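Local coordinates for protein N-terminal cyanobactin protease (Planktothrix agardhii NIES-596, PDB 4H6W) that probably acts as a subtilisin-like serine endopeptidase, the protease domain of a larger enzyme in prenylagaramide (cyanobactin) maturation, at residues P204-L209 with R219-S224. Numbering follows the deposited sequence.
Sequences PGKDIL and RLSGTS
Ile208 and Leu220 face each other as an antiparallel hydrogen-bonded pair: Ile208 N donates to Leu220 O at 2.8 Å, and Leu220 N returns a bond to Ile208 O at 3.0 Å. Asp207, with positive phi (54°), also faces Leu220, which makes this end of the hairpin a G1 beta bulge. The bulge turns the amide of Asp207 to a side-chain acceptor, Ser221 OG, 2.8 Å from Asp207 N; chi1 of -71° sets this hydroxyl opposite the serine's own carbonyl carbon and beside its amide. The carbonyl of Asp207 is taken by the Arg219 side chain, NH1 lying 3.0 Å from Asp207 O. That oxygen sits at the guanidinium edge, only 4° out of its plane, and the bond runs almost straight on from the carbonyl. Leu209 CB covers one guanidinium face off-centre, 3.9 Å from NH1, while Leu209 CD1 meets Arg219 CG. Beyond the bulge, Gly222 N donates to Gly205 O (2.8 Å), tying together the two buried glycines.

On the other face of the hairpin, Ile208 and Leu220 both rest on Phe225 of helix 223-243; Ile208 also reaches Ile71 and Leu220 His67, both of helix 63-73. Ser224, the predicted charge-relay serine, lies two residues beyond Gly222 and hydrogen-bonds to His64, its predicted partner. At the bulge, side chains of the facing strand thus satisfy both backbone polar groups of Asp207, while the bonds through Ser221 OG and Gly222 N probably help to hold the chain leading to Ser224.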
ATOM      1  N   PRO A 204       6.038   5.664  -6.300  1.00 33.36           N
ATOM      2  CA  PRO A 204       5.469   6.840  -6.980  1.00 32.19           C
ATOM      3  C   PRO A 204       4.276   7.406  -6.227  1.00 32.63           C
ATOM      4  O   PRO A 204       3.356   6.663  -5.864  1.00 34.06           O
ATOM      5  CB  PRO A 204       5.036   6.276  -8.336  1.00 31.38           C
ATOM      6  CG  PRO A 204       6.013   5.170  -8.587  1.00 32.23           C
ATOM      7  CD  PRO A 204       6.220   4.531  -7.235  1.00 32.71           C
ATOM      8  N   GLY A 205       4.290   8.709  -5.989  1.00 32.65           N
ATOM      9  CA  GLY A 205       3.228   9.343  -5.218  1.00 34.75           C
ATOM     10  C   GLY A 205       2.881  10.748  -5.674  1.00 36.57           C
ATOM     11  O   GLY A 205       2.248  11.519  -4.938  1.00 36.24           O
ATOM     12  N   LYS A 206       3.282  11.067  -6.898  1.00 37.66           N
ATOM     13  CA  LYS A 206       2.989  12.352  -7.504  1.00 41.56           C
ATOM     14  C   LYS A 206       2.053  12.130  -8.695  1.00 41.97           C
ATOM     15  O   LYS A 206       2.367  11.352  -9.603  1.00 39.91           O
ATOM     16  CB  LYS A 206       4.299  12.993  -7.959  1.00 44.52           C
ATOM     17  CG  LYS A 206       4.223  14.463  -8.307  1.00 52.15           C
ATOM     18  CD  LYS A 206       4.567  15.329  -7.107  1.00 55.48           C
ATOM     19  CE  LYS A 206       5.013  16.710  -7.561  1.00 56.52           C
ATOM     20  NZ  LYS A 206       5.239  17.586  -6.378  1.00 63.39           N
ATOM     21  N   ASP A 207       0.895  12.792  -8.682  1.00 42.88           N
ATOM     22  CA  ASP A 207      -0.043  12.754  -9.822  1.00 45.71           C
ATOM     23  C   ASP A 207      -0.435  11.348 -10.267  1.00 43.79           C
ATOM     24  O   ASP A 207      -0.400  11.028 -11.460  1.00 46.65           O
ATOM     25  CB  ASP A 207       0.527  13.531 -11.013  1.00 48.47           C
ATOM     26  CG  ASP A 207       0.931  14.939 -10.639  1.00 52.88           C
ATOM     27  OD1 ASP A 207       0.078  15.693 -10.109  1.00 53.69           O
ATOM     28  OD2 ASP A 207       2.108  15.280 -10.865  1.00 56.42           O
ATOM     29  N   ILE A 208      -0.797  10.514  -9.302  1.00 39.31           N
ATOM     30  CA  ILE A 208      -1.238   9.162  -9.591  1.00 37.94           C
ATOM     31  C   ILE A 208      -2.700   9.206 -10.033  1.00 36.86           C
ATOM     32  O   ILE A 208      -3.552   9.802  -9.355  1.00 35.58           O
ATOM     33  CB  ILE A 208      -1.055   8.218  -8.369  1.00 37.31           C
ATOM     34  CG1 ILE A 208       0.345   8.388  -7.717  1.00 36.67           C
ATOM     35  CG2 ILE A 208      -1.340   6.774  -8.748  1.00 32.24           C
ATOM     36  CD1 ILE A 208       1.549   8.262  -8.640  1.00 34.36           C
ATOM     37  N   LEU A 209      -2.967   8.601 -11.190  1.00 35.69           N
ATOM     38  CA  LEU A 209      -4.325   8.454 -11.699  1.00 35.14           C
ATOM     39  C   LEU A 209      -5.116   7.456 -10.856  1.00 34.72           C
ATOM     40  O   LEU A 209      -4.610   6.387 -10.489  1.00 34.72           O
ATOM     41  CB  LEU A 209      -4.304   8.004 -13.162  1.00 34.66           C
ATOM     42  CG  LEU A 209      -5.592   8.027 -14.013  1.00 36.27           C
ATOM     43  CD1 LEU A 209      -6.066   9.451 -14.311  1.00 34.55           C
ATOM     44  CD2 LEU A 209      -5.397   7.246 -15.318  1.00 34.45           C
ATOM     45  N   ARG A 219      -5.978  12.806 -11.069  1.00 35.68           N
ATOM     46  CA  ARG A 219      -4.598  12.597 -10.649  1.00 34.61           C
ATOM     47  C   ARG A 219      -4.440  13.277  -9.298  1.00 33.42           C
ATOM     48  O   ARG A 219      -4.811  14.439  -9.154  1.00 31.82           O
ATOM     49  CB  ARG A 219      -3.606  13.179 -11.664  1.00 35.19           C
ATOM     50  CG  ARG A 219      -3.694  12.546 -13.044  1.00 36.54           C
ATOM     51  CD  ARG A 219      -2.399  12.629 -13.849  1.00 37.77           C
ATOM     52  NE  ARG A 219      -2.506  11.748 -15.019  1.00 41.70           N
ATOM     53  CZ  ARG A 219      -1.914  10.558 -15.152  1.00 41.39           C
ATOM     54  NH1 ARG A 219      -1.116  10.077 -14.204  1.00 40.69           N
ATOM     55  NH2 ARG A 219      -2.119   9.845 -16.253  1.00 41.95           N
ATOM     56  N   LEU A 220      -3.916  12.543  -8.315  1.00 32.54           N
ATOM     57  CA  LEU A 220      -3.684  13.070  -6.957  1.00 32.20           C
ATOM     58  C   LEU A 220      -2.263  12.772  -6.470  1.00 32.27           C
ATOM     59  O   LEU A 220      -1.629  11.814  -6.926  1.00 33.25           O
ATOM     60  CB  LEU A 220      -4.695  12.487  -5.958  1.00 31.33           C
ATOM     61  CG  LEU A 220      -6.191  12.738  -6.168  1.00 32.39           C
ATOM     62  CD1 LEU A 220      -7.022  11.872  -5.234  1.00 30.15           C
ATOM     63  CD2 LEU A 220      -6.547  14.213  -5.993  1.00 32.71           C
ATOM     64  N   SER A 221      -1.777  13.581  -5.530  1.00 32.08           N
ATOM     65  CA  SER A 221      -0.447  13.399  -4.959  1.00 32.04           C
ATOM     66  C   SER A 221      -0.501  13.149  -3.455  1.00 31.89           C
ATOM     67  O   SER A 221      -1.331  13.724  -2.760  1.00 32.94           O
ATOM     68  CB  SER A 221       0.431  14.612  -5.258  1.00 32.22           C
ATOM     69  OG  SER A 221       0.791  14.666  -6.630  1.00 33.67           O
ATOM     70  N   GLY A 222       0.384  12.282  -2.970  1.00 31.98           N
ATOM     71  CA  GLY A 222       0.529  12.010  -1.539  1.00 31.15           C
ATOM     72  C   GLY A 222       1.011  10.594  -1.277  1.00 31.68           C
ATOM     73  O   GLY A 222       1.056   9.768  -2.205  1.00 31.53           O
ATOM     74  N   THR A 223       1.360  10.312  -0.014  1.00 30.09           N
ATOM     75  CA  THR A 223       1.763   8.970   0.409  1.00 28.07           C
ATOM     76  C   THR A 223       0.555   8.027   0.387  1.00 28.96           C
ATOM     77  O   THR A 223       0.702   6.811   0.297  1.00 28.13           O
ATOM     78  CB  THR A 223       2.421   8.956   1.816  1.00 28.00           C
ATOM     79  OG1 THR A 223       1.494   9.439   2.799  1.00 27.08           O
ATOM     80  CG2 THR A 223       3.711   9.806   1.860  1.00 27.74           C
ATOM     81  N   SER A 224      -0.640   8.603   0.474  1.00 30.71           N
ATOM     82  CA  SER A 224      -1.900   7.861   0.320  1.00 32.68           C
ATOM     83  C   SER A 224      -2.001   7.083  -0.977  1.00 31.65           C
ATOM     84  O   SER A 224      -2.755   6.132  -1.054  1.00 34.20           O
ATOM     85  CB  SER A 224      -3.090   8.824   0.354  1.00 34.78           C
ATOM     86  OG  SER A 224      -3.559   9.031   1.677  1.00 37.27           O
TER